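Local coordinates for protein tubulin binding cofactor C (Leishmania major, PDB 5AJ8) that probably acts as a chaperone in tubulin folding as part of tubulin-binding cofactor C, of which this is the C-terminal domain, at residues I44-L50 and C62-K68; T54-V60 and T71-V77; C88-G94 and P151-L156. The protein carries 1 engineered substitution. One frame throughout, in Å; residues are numbered along the deposited sequence. Where two conformers were deposited one is given.

Contact 1 of 3, residues I44-L50 and C62-K68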
loop_
_atom_site.group_PDB
_atom_site.type_symbol
_atom_site.label_atom_id
_atom_site.label_comp_id
_atom_site.label_asym_id
_atom_site.label_seq_id
_atom_site.Cartn_x
_atom_site.Cartn_y
_atom_site.Cartn_z
ATOM N N ILE A 44 3.100 5.666 -5.801
ATOM C CA ILE A 44 4.561 5.758 -5.811
ATOM C C ILE A 44 5.077 5.178 -7.122
ATOM O O ILE A 44 4.725 4.059 -7.485
ATOM C CB ILE A 44 5.133 4.931 -4.656
ATOM C CG1 ILE A 44 4.465 5.294 -3.324
ATOM C CG2 ILE A 44 6.636 5.075 -4.573
ATOM C CD1 ILE A 44 4.634 6.745 -2.950
ATOM N N ALA A 45 5.883 5.948 -7.845
ATOM C CA ALA A 45 6.383 5.542 -9.140
ATOM C C ALA A 45 7.710 4.851 -8.924
ATOM O O ALA A 45 8.743 5.303 -9.386
ATOM C CB ALA A 45 6.539 6.747 -10.071
ATOM N N GLY A 46 7.656 3.750 -8.189
ATOM C CA GLY A 46 8.852 2.985 -7.780
ATOM C C GLY A 46 8.458 1.988 -6.699
ATOM O O GLY A 46 7.299 1.596 -6.609
ATOM N N SER A 47 9.412 1.549 -5.892
ATOM C CA SER A 47 9.123 0.532 -4.919
ATOM C C SER A 47 8.698 1.107 -3.561
ATOM O O SER A 47 9.050 2.219 -3.197
ATOM C CB SER A 47 10.284 -0.456 -4.776
ATOM O OG SER A 47 11.489 0.205 -4.520
ATOM N N ALA A 48 7.906 0.311 -2.850
ATOM C CA ALA A 48 7.490 0.570 -1.481
ATOM C C ALA A 48 7.942 -0.625 -0.641
ATOM O O ALA A 48 7.680 -1.769 -0.991
ATOM C CB ALA A 48 5.986 0.729 -1.412
ATOM N N PHE A 49 8.658 -0.343 0.434
ATOM C CA PHE A 49 9.169 -1.356 1.350
ATOM C C PHE A 49 8.663 -1.050 2.754
ATOM O O PHE A 49 8.910 0.033 3.266
ATOM C CB PHE A 49 10.682 -1.362 1.307
ATOM C CG PHE A 49 11.308 -2.467 2.109
ATOM C CD1 PHE A 49 11.509 -3.720 1.564
ATOM C CD2 PHE A 49 11.725 -2.238 3.402
ATOM C CE1 PHE A 49 12.105 -4.731 2.305
ATOM C CE2 PHE A 49 12.322 -3.239 4.144
ATOM C CZ PHE A 49 12.505 -4.487 3.602
ATOM N N LEU A 50 7.894 -1.969 3.340
ATOM C CA LEU A 50 7.452 -1.850 4.730
ATOM C C LEU A 50 8.187 -2.897 5.593
ATOM O O LEU A 50 8.285 -4.062 5.204
ATOM C CB LEU A 50 5.949 -2.047 4.850
ATOM C CG LEU A 50 5.028 -0.992 4.210
ATOM C CD1 LEU A 50 4.845 -1.221 2.713
ATOM C CD2 LEU A 50 3.673 -1.002 4.897
ATOM N N CYS A 62 2.021 1.209 -6.262
ATOM C CA CYS A 62 3.458 1.179 -6.487
ATOM C C CYS A 62 3.853 0.223 -7.603
ATOM O O CYS A 62 3.027 -0.545 -8.089
ATOM C CB CYS A 62 4.184 0.819 -5.191
ATOM S SG CYS A 62 3.643 -0.741 -4.450
ATOM N N HIS A 63 5.100 0.314 -8.052
ATOM C CA HIS A 63 5.653 -0.609 -9.055
ATOM C C HIS A 63 6.059 -1.965 -8.469
ATOM O O HIS A 63 5.803 -3.047 -9.074
ATOM C CB HIS A 63 6.882 0.012 -9.696
ATOM C CG HIS A 63 6.589 1.201 -10.515
ATOM N ND1 HIS A 63 7.533 1.786 -11.334
ATOM C CD2 HIS A 63 5.464 1.939 -10.644
ATOM C CE1 HIS A 63 7.003 2.846 -11.917
ATOM N NE2 HIS A 63 5.749 2.956 -11.516
ATOM N N GLN A 64 6.707 -1.908 -7.296
ATOM C CA GLN A 64 7.042 -3.092 -6.506
ATOM C C GLN A 64 6.668 -2.874 -5.048
ATOM O O GLN A 64 6.769 -1.756 -4.557
ATOM C CB GLN A 64 8.520 -3.413 -6.610
ATOM C CG GLN A 64 9.008 -3.689 -8.021
ATOM C CD GLN A 64 9.540 -2.460 -8.720
ATOM O OE1 GLN A 64 9.806 -1.448 -8.099
ATOM N NE2 GLN A 64 9.647 -2.533 -10.028
ATOM N N LEU A 65 6.220 -3.935 -4.379
ATOM C CA LEU A 65 5.838 -3.888 -2.983
ATOM C C LEU A 65 6.535 -5.018 -2.238
ATOM O O LEU A 65 6.437 -6.171 -2.632
ATOM C CB LEU A 65 4.326 -4.008 -2.799
ATOM C CG LEU A 65 3.780 -3.991 -1.362
ATOM C CD1 LEU A 65 4.206 -2.756 -0.602
ATOM C CD2 LEU A 65 2.259 -4.096 -1.337
ATOM N N ARG A 66 7.278 -4.675 -1.196
ATOM C CA ARG A 66 7.899 -5.696 -0.356
ATOM C C ARG A 66 7.652 -5.434 1.127
ATOM O O ARG A 66 7.809 -4.319 1.613
ATOM C CB ARG A 66 9.393 -5.814 -0.646
ATOM C CG ARG A 66 10.071 -6.892 0.197
ATOM C CD ARG A 66 11.237 -7.547 -0.525
ATOM N NE ARG A 66 11.866 -8.632 0.246
ATOM C CZ ARG A 66 12.749 -9.491 -0.265
ATOM N NH1 ARG A 66 13.099 -9.433 -1.554
ATOM N NH2 ARG A 66 13.304 -10.405 0.503
ATOM N N LEU A 67 7.283 -6.476 1.841
ATOM C CA LEU A 67 7.047 -6.380 3.282
ATOM C C LEU A 67 7.906 -7.393 4.053
ATOM O O LEU A 67 8.012 -8.554 3.666
ATOM C CB LEU A 67 5.574 -6.580 3.609
ATOM C CG LEU A 67 4.629 -5.505 3.057
ATOM C CD1 LEU A 67 3.885 -6.042 1.856
ATOM C CD2 LEU A 67 3.634 -5.082 4.112
ATOM N N LYS A 68 8.506 -6.940 5.146
ATOM C CA LYS A 68 9.370 -7.791 5.954
ATOM C C LYS A 68 9.050 -7.597 7.434
ATOM O O LYS A 68 8.997 -6.483 7.914
ATOM C CB LYS A 68 10.845 -7.483 5.714
ATOM C CG LYS A 68 11.770 -8.326 6.570
ATOM C CD LYS A 68 13.223 -8.221 6.151
ATOM C CE LYS A 68 14.071 -9.185 6.965
ATOM N NZ LYS A 68 15.515 -8.996 6.658
#
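His63 and Gly46 meet where the two segments enter their strands: Gly46 CA lies over the imidazole face, 4.2 Å from the centroid of the His63 ring, in a CH-pi contact. The peptide from Ala45 to Gly46 is laid against the same face, with Gly46 N 3.6 Å above the ring plane. At its backbone, His63 N donates to Gly46 O at 2.9 Å. Further along, the parallel strands 47-50 and 64-68 exchange backbone bonds in turn, Ala48 N to Gln64 O, Arg66 N to Ala48 O, Leu50 N to Arg66 O and Lys68 N to Leu50 O.

On the face carrying Phe49, the phenyl ring lies beside the aliphatic part of Arg66, with Phe49 CE1 3.6 Å from Arg66 CG. With CG anti to the backbone N in both (chi1 -174° and -179°), ring and aliphatic chain run out side by side; the ring and guanidinium planes are 40° apart. Lys68 CB touches Phe49 CZ at 4.0 Å. The reverse face is apolar: Leu50 CD1 reaches Leu65 CD1 at 3.7 Å, and Leu50 CB lies alongside Leu67 CD2 at 3.9 Å.

Second-shell residues set the polar ends. Gly124 O accepts from His63 NE2, fixing the ring's rotation over the turn centred on Ala45, an inverse gamma turn, while Glu86 forms a salt bridge with Arg66 NH2. These rungs belong to the right-handed parallel beta-helix of the C-CAP/cofactor C-like domain. Its inward leucines contribute a hydrophobic interior, whereas the Phe49-Arg66 row combines carbon packing with a charge already paired to the next strand.

Contact 2 of 3, residues T54-V60 and T71-V77. Engineered in segment 71-77: Met75 (natural residue Leu).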
loop_
_atom_site.group_PDB
_atom_site.type_symbol
_atom_site.label_atom_id
_atom_site.label_comp_id
_atom_site.label_asym_id
_atom_site.label_seq_id
_atom_site.Cartn_x
_atom_site.Cartn_y
_atom_site.Cartn_z
ATOM N N THR A 54 3.059 -3.376 12.439
ATOM C CA THR A 54 2.024 -4.230 13.009
ATOM C C THR A 54 0.707 -3.474 13.166
ATOM O O THR A 54 0.687 -2.291 13.527
ATOM C CB THR A 54 2.389 -4.747 14.411
ATOM O OG1 THR A 54 2.754 -3.647 15.255
ATOM C CG2 THR A 54 3.538 -5.750 14.336
ATOM N N ASN A 55 -0.391 -4.175 12.906
ATOM C CA ASN A 55 -1.744 -3.650 13.143
ATOM C C ASN A 55 -1.970 -2.335 12.414
ATOM O O ASN A 55 -2.347 -1.342 13.015
ATOM C CB ASN A 55 -1.985 -3.490 14.643
ATOM C CG ASN A 55 -3.418 -3.136 14.979
ATOM O OD1 ASN A 55 -4.358 -3.489 14.254
ATOM N ND2 ASN A 55 -3.598 -2.454 16.099
ATOM N N CYS A 56 -1.675 -2.327 11.114
ATOM C CA CYS A 56 -1.868 -1.139 10.294
ATOM C C CYS A 56 -2.772 -1.481 9.135
ATOM O O CYS A 56 -2.805 -2.622 8.694
ATOM C CB CYS A 56 -0.537 -0.602 9.740
ATOM S SG CYS A 56 0.600 0.052 10.960
ATOM N N ARG A 57 -3.507 -0.473 8.658
ATOM C CA ARG A 57 -4.256 -0.548 7.406
ATOM C C ARG A 57 -3.527 0.358 6.421
ATOM O O ARG A 57 -3.368 1.543 6.696
ATOM C CB ARG A 57 -5.697 -0.037 7.620
ATOM C CG ARG A 57 -6.736 -1.040 8.039
ATOM C CD ARG A 57 -6.428 -1.674 9.373
ATOM N NE ARG A 57 -6.095 -0.724 10.435
ATOM C CZ ARG A 57 -5.472 -1.081 11.559
ATOM N NH1 ARG A 57 -5.135 -2.367 11.769
ATOM N NH2 ARG A 57 -5.183 -0.145 12.474
ATOM N N VAL A 58 -3.086 -0.191 5.288
ATOM C CA VAL A 58 -2.220 0.517 4.337
ATOM C C VAL A 58 -2.836 0.556 2.939
ATOM O O VAL A 58 -3.306 -0.470 2.451
ATOM C CB VAL A 58 -0.866 -0.174 4.268
ATOM C CG1 VAL A 58 0.128 0.592 3.411
ATOM C CG2 VAL A 58 -0.315 -0.343 5.679
ATOM N N TYR A 59 -2.922 1.756 2.344
ATOM C CA TYR A 59 -3.468 1.945 1.004
ATOM C C TYR A 59 -2.328 2.455 0.162
ATOM O O TYR A 59 -1.842 3.545 0.393
ATOM C CB TYR A 59 -4.627 2.942 1.016
ATOM C CG TYR A 59 -5.783 2.542 1.939
ATOM C CD1 TYR A 59 -5.712 2.747 3.295
ATOM C CD2 TYR A 59 -6.926 1.927 1.437
ATOM C CE1 TYR A 59 -6.741 2.361 4.139
ATOM C CE2 TYR A 59 -7.968 1.527 2.277
ATOM C CZ TYR A 59 -7.868 1.754 3.634
ATOM O OH TYR A 59 -8.906 1.413 4.493
ATOM N N VAL A 60 -1.863 1.663 -0.790
ATOM C CA VAL A 60 -0.671 2.027 -1.576
ATOM C C VAL A 60 -0.756 1.527 -3.021
ATOM O O VAL A 60 -1.184 0.378 -3.282
ATOM C CB VAL A 60 0.624 1.468 -0.901
ATOM C CG1 VAL A 60 0.559 -0.038 -0.736
ATOM C CG2 VAL A 60 1.886 1.896 -1.630
ATOM N N THR A 71 3.095 -7.968 10.856
ATOM C CA THR A 71 2.019 -8.808 11.368
ATOM C C THR A 71 0.705 -8.022 11.411
ATOM O O THR A 71 0.706 -6.845 11.765
ATOM C CB THR A 71 2.410 -9.386 12.742
ATOM O OG1 THR A 71 1.272 -9.982 13.385
ATOM C CG2 THR A 71 2.978 -8.310 13.621
ATOM N N ASN A 72 -0.403 -8.652 10.995
ATOM C CA ASN A 72 -1.741 -8.035 11.062
ATOM C C ASN A 72 -1.831 -6.708 10.303
ATOM O O ASN A 72 -2.260 -5.692 10.844
ATOM C CB ASN A 72 -2.212 -7.847 12.518
ATOM C CG ASN A 72 -2.495 -9.162 13.216
ATOM O OD1 ASN A 72 -3.594 -9.698 13.155
ATOM N ND2 ASN A 72 -1.519 -9.663 13.905
ATOM N N LEU A 73 -1.384 -6.725 9.051
ATOM C CA LEU A 73 -1.527 -5.589 8.126
ATOM C C LEU A 73 -2.650 -5.901 7.150
ATOM O O LEU A 73 -2.704 -7.002 6.599
ATOM C CB LEU A 73 -0.245 -5.349 7.335
ATOM C CG LEU A 73 1.040 -4.854 8.010
ATOM C CD1 LEU A 73 1.911 -3.984 7.142
ATOM C CD2 LEU A 73 0.757 -4.159 9.321
ATOM N N ASP A 74 -3.589 -4.963 6.992
ATOM C CA ASP A 74 -4.557 -5.054 5.897
ATOM C C ASP A 74 -3.996 -4.179 4.787
ATOM O O ASP A 74 -3.841 -2.962 4.971
ATOM C CB ASP A 74 -5.961 -4.616 6.307
ATOM C CG ASP A 74 -6.663 -5.620 7.234
ATOM O OD1 ASP A 74 -6.195 -6.770 7.376
ATOM O OD2 ASP A 74 -7.680 -5.217 7.865
HETATM N N MSE A 75 -3.636 -4.800 3.665
HETATM C CA MSE A 75 -2.921 -4.120 2.561
HETATM C C MSE A 75 -3.857 -3.911 1.391
HETATM O O MSE A 75 -4.272 -4.887 0.749
HETATM C CB MSE A 75 -1.739 -4.998 2.094
HETATM C CG MSE A 75 -0.631 -5.317 3.088
HETATM SE SE MSE A 75 0.161 -3.708 3.866
HETATM C CE MSE A 75 0.699 -2.940 2.127
ATOM N N TYR A 76 -4.185 -2.653 1.073
ATOM C CA TYR A 76 -5.022 -2.301 -0.074
ATOM C C TYR A 76 -4.135 -1.774 -1.198
ATOM O O TYR A 76 -3.636 -0.641 -1.154
ATOM C CB TYR A 76 -6.090 -1.277 0.331
ATOM C CG TYR A 76 -7.055 -1.809 1.387
ATOM C CD1 TYR A 76 -6.767 -1.714 2.747
ATOM C CD2 TYR A 76 -8.223 -2.430 1.018
ATOM C CE1 TYR A 76 -7.656 -2.206 3.715
ATOM C CE2 TYR A 76 -9.108 -2.923 1.953
ATOM C CZ TYR A 76 -8.821 -2.812 3.299
ATOM O OH TYR A 76 -9.725 -3.336 4.207
ATOM N N VAL A 77 -3.943 -2.608 -2.207
ATOM C CA VAL A 77 -2.788 -2.545 -3.051
ATOM C C VAL A 77 -3.134 -2.486 -4.554
ATOM O O VAL A 77 -3.974 -3.251 -5.044
ATOM C CB VAL A 77 -1.906 -3.800 -2.771
ATOM C CG1 VAL A 77 -0.774 -3.928 -3.773
ATOM C CG2 VAL A 77 -1.362 -3.749 -1.359
HETATM O O HOH W 1 -4.967 -4.608 10.167
#
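Tyr59 and Tyr76 lie side by side with ring planes 8° apart, slid so that Tyr59 CE2 sits 3.5 Å from Tyr76 CD1 near the rim of that ring. Their hydroxyls are both satisfied by the backbone of Arg162, Tyr59 OH by its carbonyl and Tyr76 OH by its N.

Between the strands, Tyr76 N donates to Val58 O at 2.7 Å and Val58 N to Asp74 O at 2.9 Å, both nearly straight. Asp74 N to Cys56 O and Val60 N to Tyr76 O continue the parallel ladder of this beta-helix face; where each segment turns the corner between sheets, Asn55 N donates to Thr71 O. Cys56 N bonds Asn72 O only weakly.

Bends at chi2 and chi3 (62° and 49°) fold Arg57 back along its own strand, where NH1 gives a 2.8 Å bond to Asn55 OD1, in the guanidinium plane but above the amide's carbonyl plane. The same Arg57 NH1 donates to a water that in turn donates a hydrogen bond to Asn72 O. The Asp74 carboxylate is satisfied by Arg92 of the next strand, and Asn55 ND2 by Asp36.

Inward, engineered selenomethionine Met75 places SE 3.7 Å from Val58 CB.

Contact 3 of 3, residues C88-G94 and P151-L156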
loop_
_atom_site.group_PDB
_atom_site.type_symbol
_atom_site.label_atom_id
_atom_site.label_comp_id
_atom_site.label_asym_id
_atom_site.label_seq_id
_atom_site.Cartn_x
_atom_site.Cartn_y
_atom_site.Cartn_z
ATOM N N CYS A 88 6.297 -12.507 7.533
ATOM C CA CYS A 88 5.037 -11.808 7.771
ATOM C C CYS A 88 3.966 -12.815 8.135
ATOM O O CYS A 88 4.065 -13.994 7.800
ATOM C CB CYS A 88 4.603 -11.002 6.551
ATOM S SG CYS A 88 5.681 -9.631 6.115
ATOM N N ASP A 89 2.931 -12.353 8.816
ATOM C CA ASP A 89 1.816 -13.240 9.177
ATOM C C ASP A 89 0.580 -12.405 9.399
ATOM O O ASP A 89 0.693 -11.250 9.749
ATOM C CB ASP A 89 2.140 -14.049 10.448
ATOM C CG ASP A 89 1.136 -15.206 10.703
ATOM O OD1 ASP A 89 0.820 -16.015 9.798
ATOM O OD2 ASP A 89 0.668 -15.316 11.853
ATOM N N ALA A 90 -0.579 -13.020 9.195
ATOM C CA ALA A 90 -1.885 -12.395 9.362
ATOM C C ALA A 90 -1.972 -11.193 8.432
ATOM O O ALA A 90 -2.402 -10.102 8.830
ATOM C CB ALA A 90 -2.143 -12.020 10.832
HETATM N N MSE A 91 -1.559 -11.419 7.192
HETATM C CA MSE A 91 -1.594 -10.389 6.153
HETATM C C MSE A 91 -2.861 -10.607 5.371
HETATM O O MSE A 91 -3.200 -11.750 5.019
HETATM C CB MSE A 91 -0.389 -10.453 5.240
HETATM C CG MSE A 91 0.978 -10.489 5.934
HETATM SE SE MSE A 91 1.280 -8.890 7.002
HETATM C CE MSE A 91 1.673 -7.695 5.499
ATOM N N ARG A 92 -3.601 -9.533 5.115
ATOM C CA ARG A 92 -4.795 -9.629 4.281
ATOM C C ARG A 92 -4.735 -8.571 3.174
ATOM O O ARG A 92 -4.434 -7.394 3.446
ATOM C CB ARG A 92 -6.057 -9.421 5.123
ATOM C CG ARG A 92 -6.118 -10.340 6.339
ATOM C CD ARG A 92 -7.505 -10.362 6.967
ATOM N NE ARG A 92 -7.907 -9.023 7.385
ATOM C CZ ARG A 92 -9.100 -8.718 7.868
ATOM N NH1 ARG A 92 -10.032 -9.646 7.972
ATOM N NH2 ARG A 92 -9.371 -7.472 8.266
ATOM N N PHE A 93 -5.044 -8.983 1.960
ATOM C CA PHE A 93 -4.908 -8.130 0.770
ATOM C C PHE A 93 -6.208 -7.787 0.086
ATOM O O PHE A 93 -7.062 -8.628 -0.145
ATOM C CB PHE A 93 -3.964 -8.770 -0.249
ATOM C CG PHE A 93 -2.529 -8.738 0.177
ATOM C CD1 PHE A 93 -2.054 -9.641 1.087
ATOM C CD2 PHE A 93 -1.667 -7.784 -0.340
ATOM C CE1 PHE A 93 -0.734 -9.612 1.482
ATOM C CE2 PHE A 93 -0.354 -7.722 0.060
ATOM C CZ PHE A 93 0.118 -8.638 0.978
ATOM N N GLY A 94 -6.315 -6.518 -0.257
ATOM C CA GLY A 94 -7.459 -5.967 -0.949
ATOM C C GLY A 94 -6.980 -4.991 -2.013
ATOM O O GLY A 94 -5.767 -4.759 -2.167
ATOM N N PRO A 151 -0.104 -20.060 4.838
ATOM C CA PRO A 151 -1.120 -19.629 5.779
ATOM C C PRO A 151 -0.937 -18.176 6.211
ATOM O O PRO A 151 -1.698 -17.715 7.057
ATOM C CB PRO A 151 -0.857 -20.523 6.991
ATOM C CG PRO A 151 0.614 -20.658 6.982
ATOM C CD PRO A 151 1.025 -20.691 5.538
ATOM N N HIS A 152 0.090 -17.498 5.698
ATOM C CA HIS A 152 0.485 -16.161 6.211
ATOM C C HIS A 152 -0.209 -14.965 5.592
ATOM O O HIS A 152 -0.054 -13.836 6.097
ATOM C CB HIS A 152 1.974 -15.948 6.001
ATOM C CG HIS A 152 2.816 -16.926 6.741
ATOM N ND1 HIS A 152 2.611 -17.215 8.076
ATOM C CD2 HIS A 152 3.878 -17.666 6.349
ATOM C CE1 HIS A 152 3.511 -18.104 8.467
ATOM N NE2 HIS A 152 4.291 -18.389 7.438
ATOM N N TRP A 153 -0.929 -15.216 4.491
ATOM C CA TRP A 153 -1.698 -14.196 3.809
ATOM C C TRP A 153 -2.993 -14.744 3.205
ATOM O O TRP A 153 -3.140 -15.930 2.976
ATOM C CB TRP A 153 -0.843 -13.529 2.729
ATOM C CG TRP A 153 -0.556 -14.401 1.554
ATOM C CD1 TRP A 153 0.479 -15.256 1.408
ATOM C CD2 TRP A 153 -1.338 -14.507 0.366
ATOM N NE1 TRP A 153 0.403 -15.908 0.198
ATOM C CE2 TRP A 153 -0.704 -15.459 -0.467
ATOM C CE3 TRP A 153 -2.513 -13.889 -0.081
ATOM C CZ2 TRP A 153 -1.198 -15.807 -1.718
ATOM C CZ3 TRP A 153 -2.993 -14.214 -1.345
ATOM C CH2 TRP A 153 -2.334 -15.166 -2.150
ATOM N N CYS A 154 -3.948 -13.852 2.975
ATOM C CA CYS A 154 -5.173 -14.186 2.288
ATOM C C CYS A 154 -5.719 -12.930 1.627
ATOM O O CYS A 154 -5.154 -11.840 1.789
ATOM C CB CYS A 154 -6.194 -14.803 3.255
ATOM S SG CYS A 154 -6.821 -13.678 4.513
ATOM N N VAL A 155 -6.835 -13.088 0.916
ATOM C CA VAL A 155 -7.525 -12.005 0.230
ATOM C C VAL A 155 -8.762 -11.622 1.041
ATOM O O VAL A 155 -9.533 -12.470 1.447
ATOM C CB VAL A 155 -7.895 -12.434 -1.207
ATOM C CG1 VAL A 155 -8.641 -11.324 -1.947
ATOM C CG2 VAL A 155 -6.625 -12.820 -1.958
ATOM N N LEU A 156 -8.908 -10.336 1.319
ATOM C CA LEU A 156 -10.043 -9.805 2.044
ATOM C C LEU A 156 -11.323 -10.102 1.320
ATOM O O LEU A 156 -11.381 -10.011 0.089
ATOM C CB LEU A 156 -9.937 -8.280 2.154
ATOM C CG LEU A 156 -8.888 -7.746 3.128
ATOM C CD1 LEU A 156 -8.538 -6.310 2.825
ATOM C CD2 LEU A 156 -9.387 -7.867 4.560
HETATM O O HOH W 2 -2.400 -15.445 8.104
#
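Asp89 receives a nearly straight bond from His152 at the N-terminal end of the contact, with Asp89 OD1 2.8 Å from His152 ND1. The segments pair the penultimate strand of one beta-helix sheet, 91-94, with the short parallel edge strand 153-155, which returns from a long excursion to close that sheet; the strand axes diverge by 28°. Met91 N to His152 O, Cys154 N to Met91 O, Phe93 N to Cys154 O and Leu156 N to Phe93 O hold the pair together.

Packing is tight at the Leu156 end. Its CD2 methyl stands over the centre of the Arg92 guanidinium, 3.4 Å from Arg92 CZ, on a group already fixed by a salt bridge from Asp74 to Arg92 NE. On the inward face Trp153 CB meets Phe93 CE1 at 4.1 Å and Met91 CB at 4.0 Å.

Looser are exposed Cys154, whose SG meets Arg92 CG only at 3.9 Å, and the Trp153 ring, which leads away from strand 91-94. The His152 end is more exposed but well bonded: a water donates to Pro151 O at 2.6 Å and accepts a weak bond from Ala90 N. Cys88 O lies over one imidazole face, and the Trp144 ring meets the histidine nearly perpendicularly. Asp89 OD1 grips the ring at its edge, yet His152 ND1 approaches from above the carboxylate plane, 36° out of it.

The three contacts sit in a domain built from two parallel six-stranded sheets joined by corners. Contact 1 pairs strands 47-51 and 64-68 of one sheet; in the other, contact 2 pairs 56-62 with 73-79 and contact 3 pairs 91-95 with 153-155. Strands 73-79 and 91-95 are neighbours, probably joined by backbone hydrogen bonds from Met75 N to Arg92 O and Gly94 N to Met75 O. Contacts 1 and 2 alternate along the chain, centres about 13 Å apart, and meet across the interior through Leu65 and Leu67. Contact 3 comes later, its centre about 9 Å from that of contact 2 and about 17 Å from that of contact 1. Successive coils thus share one apolar core.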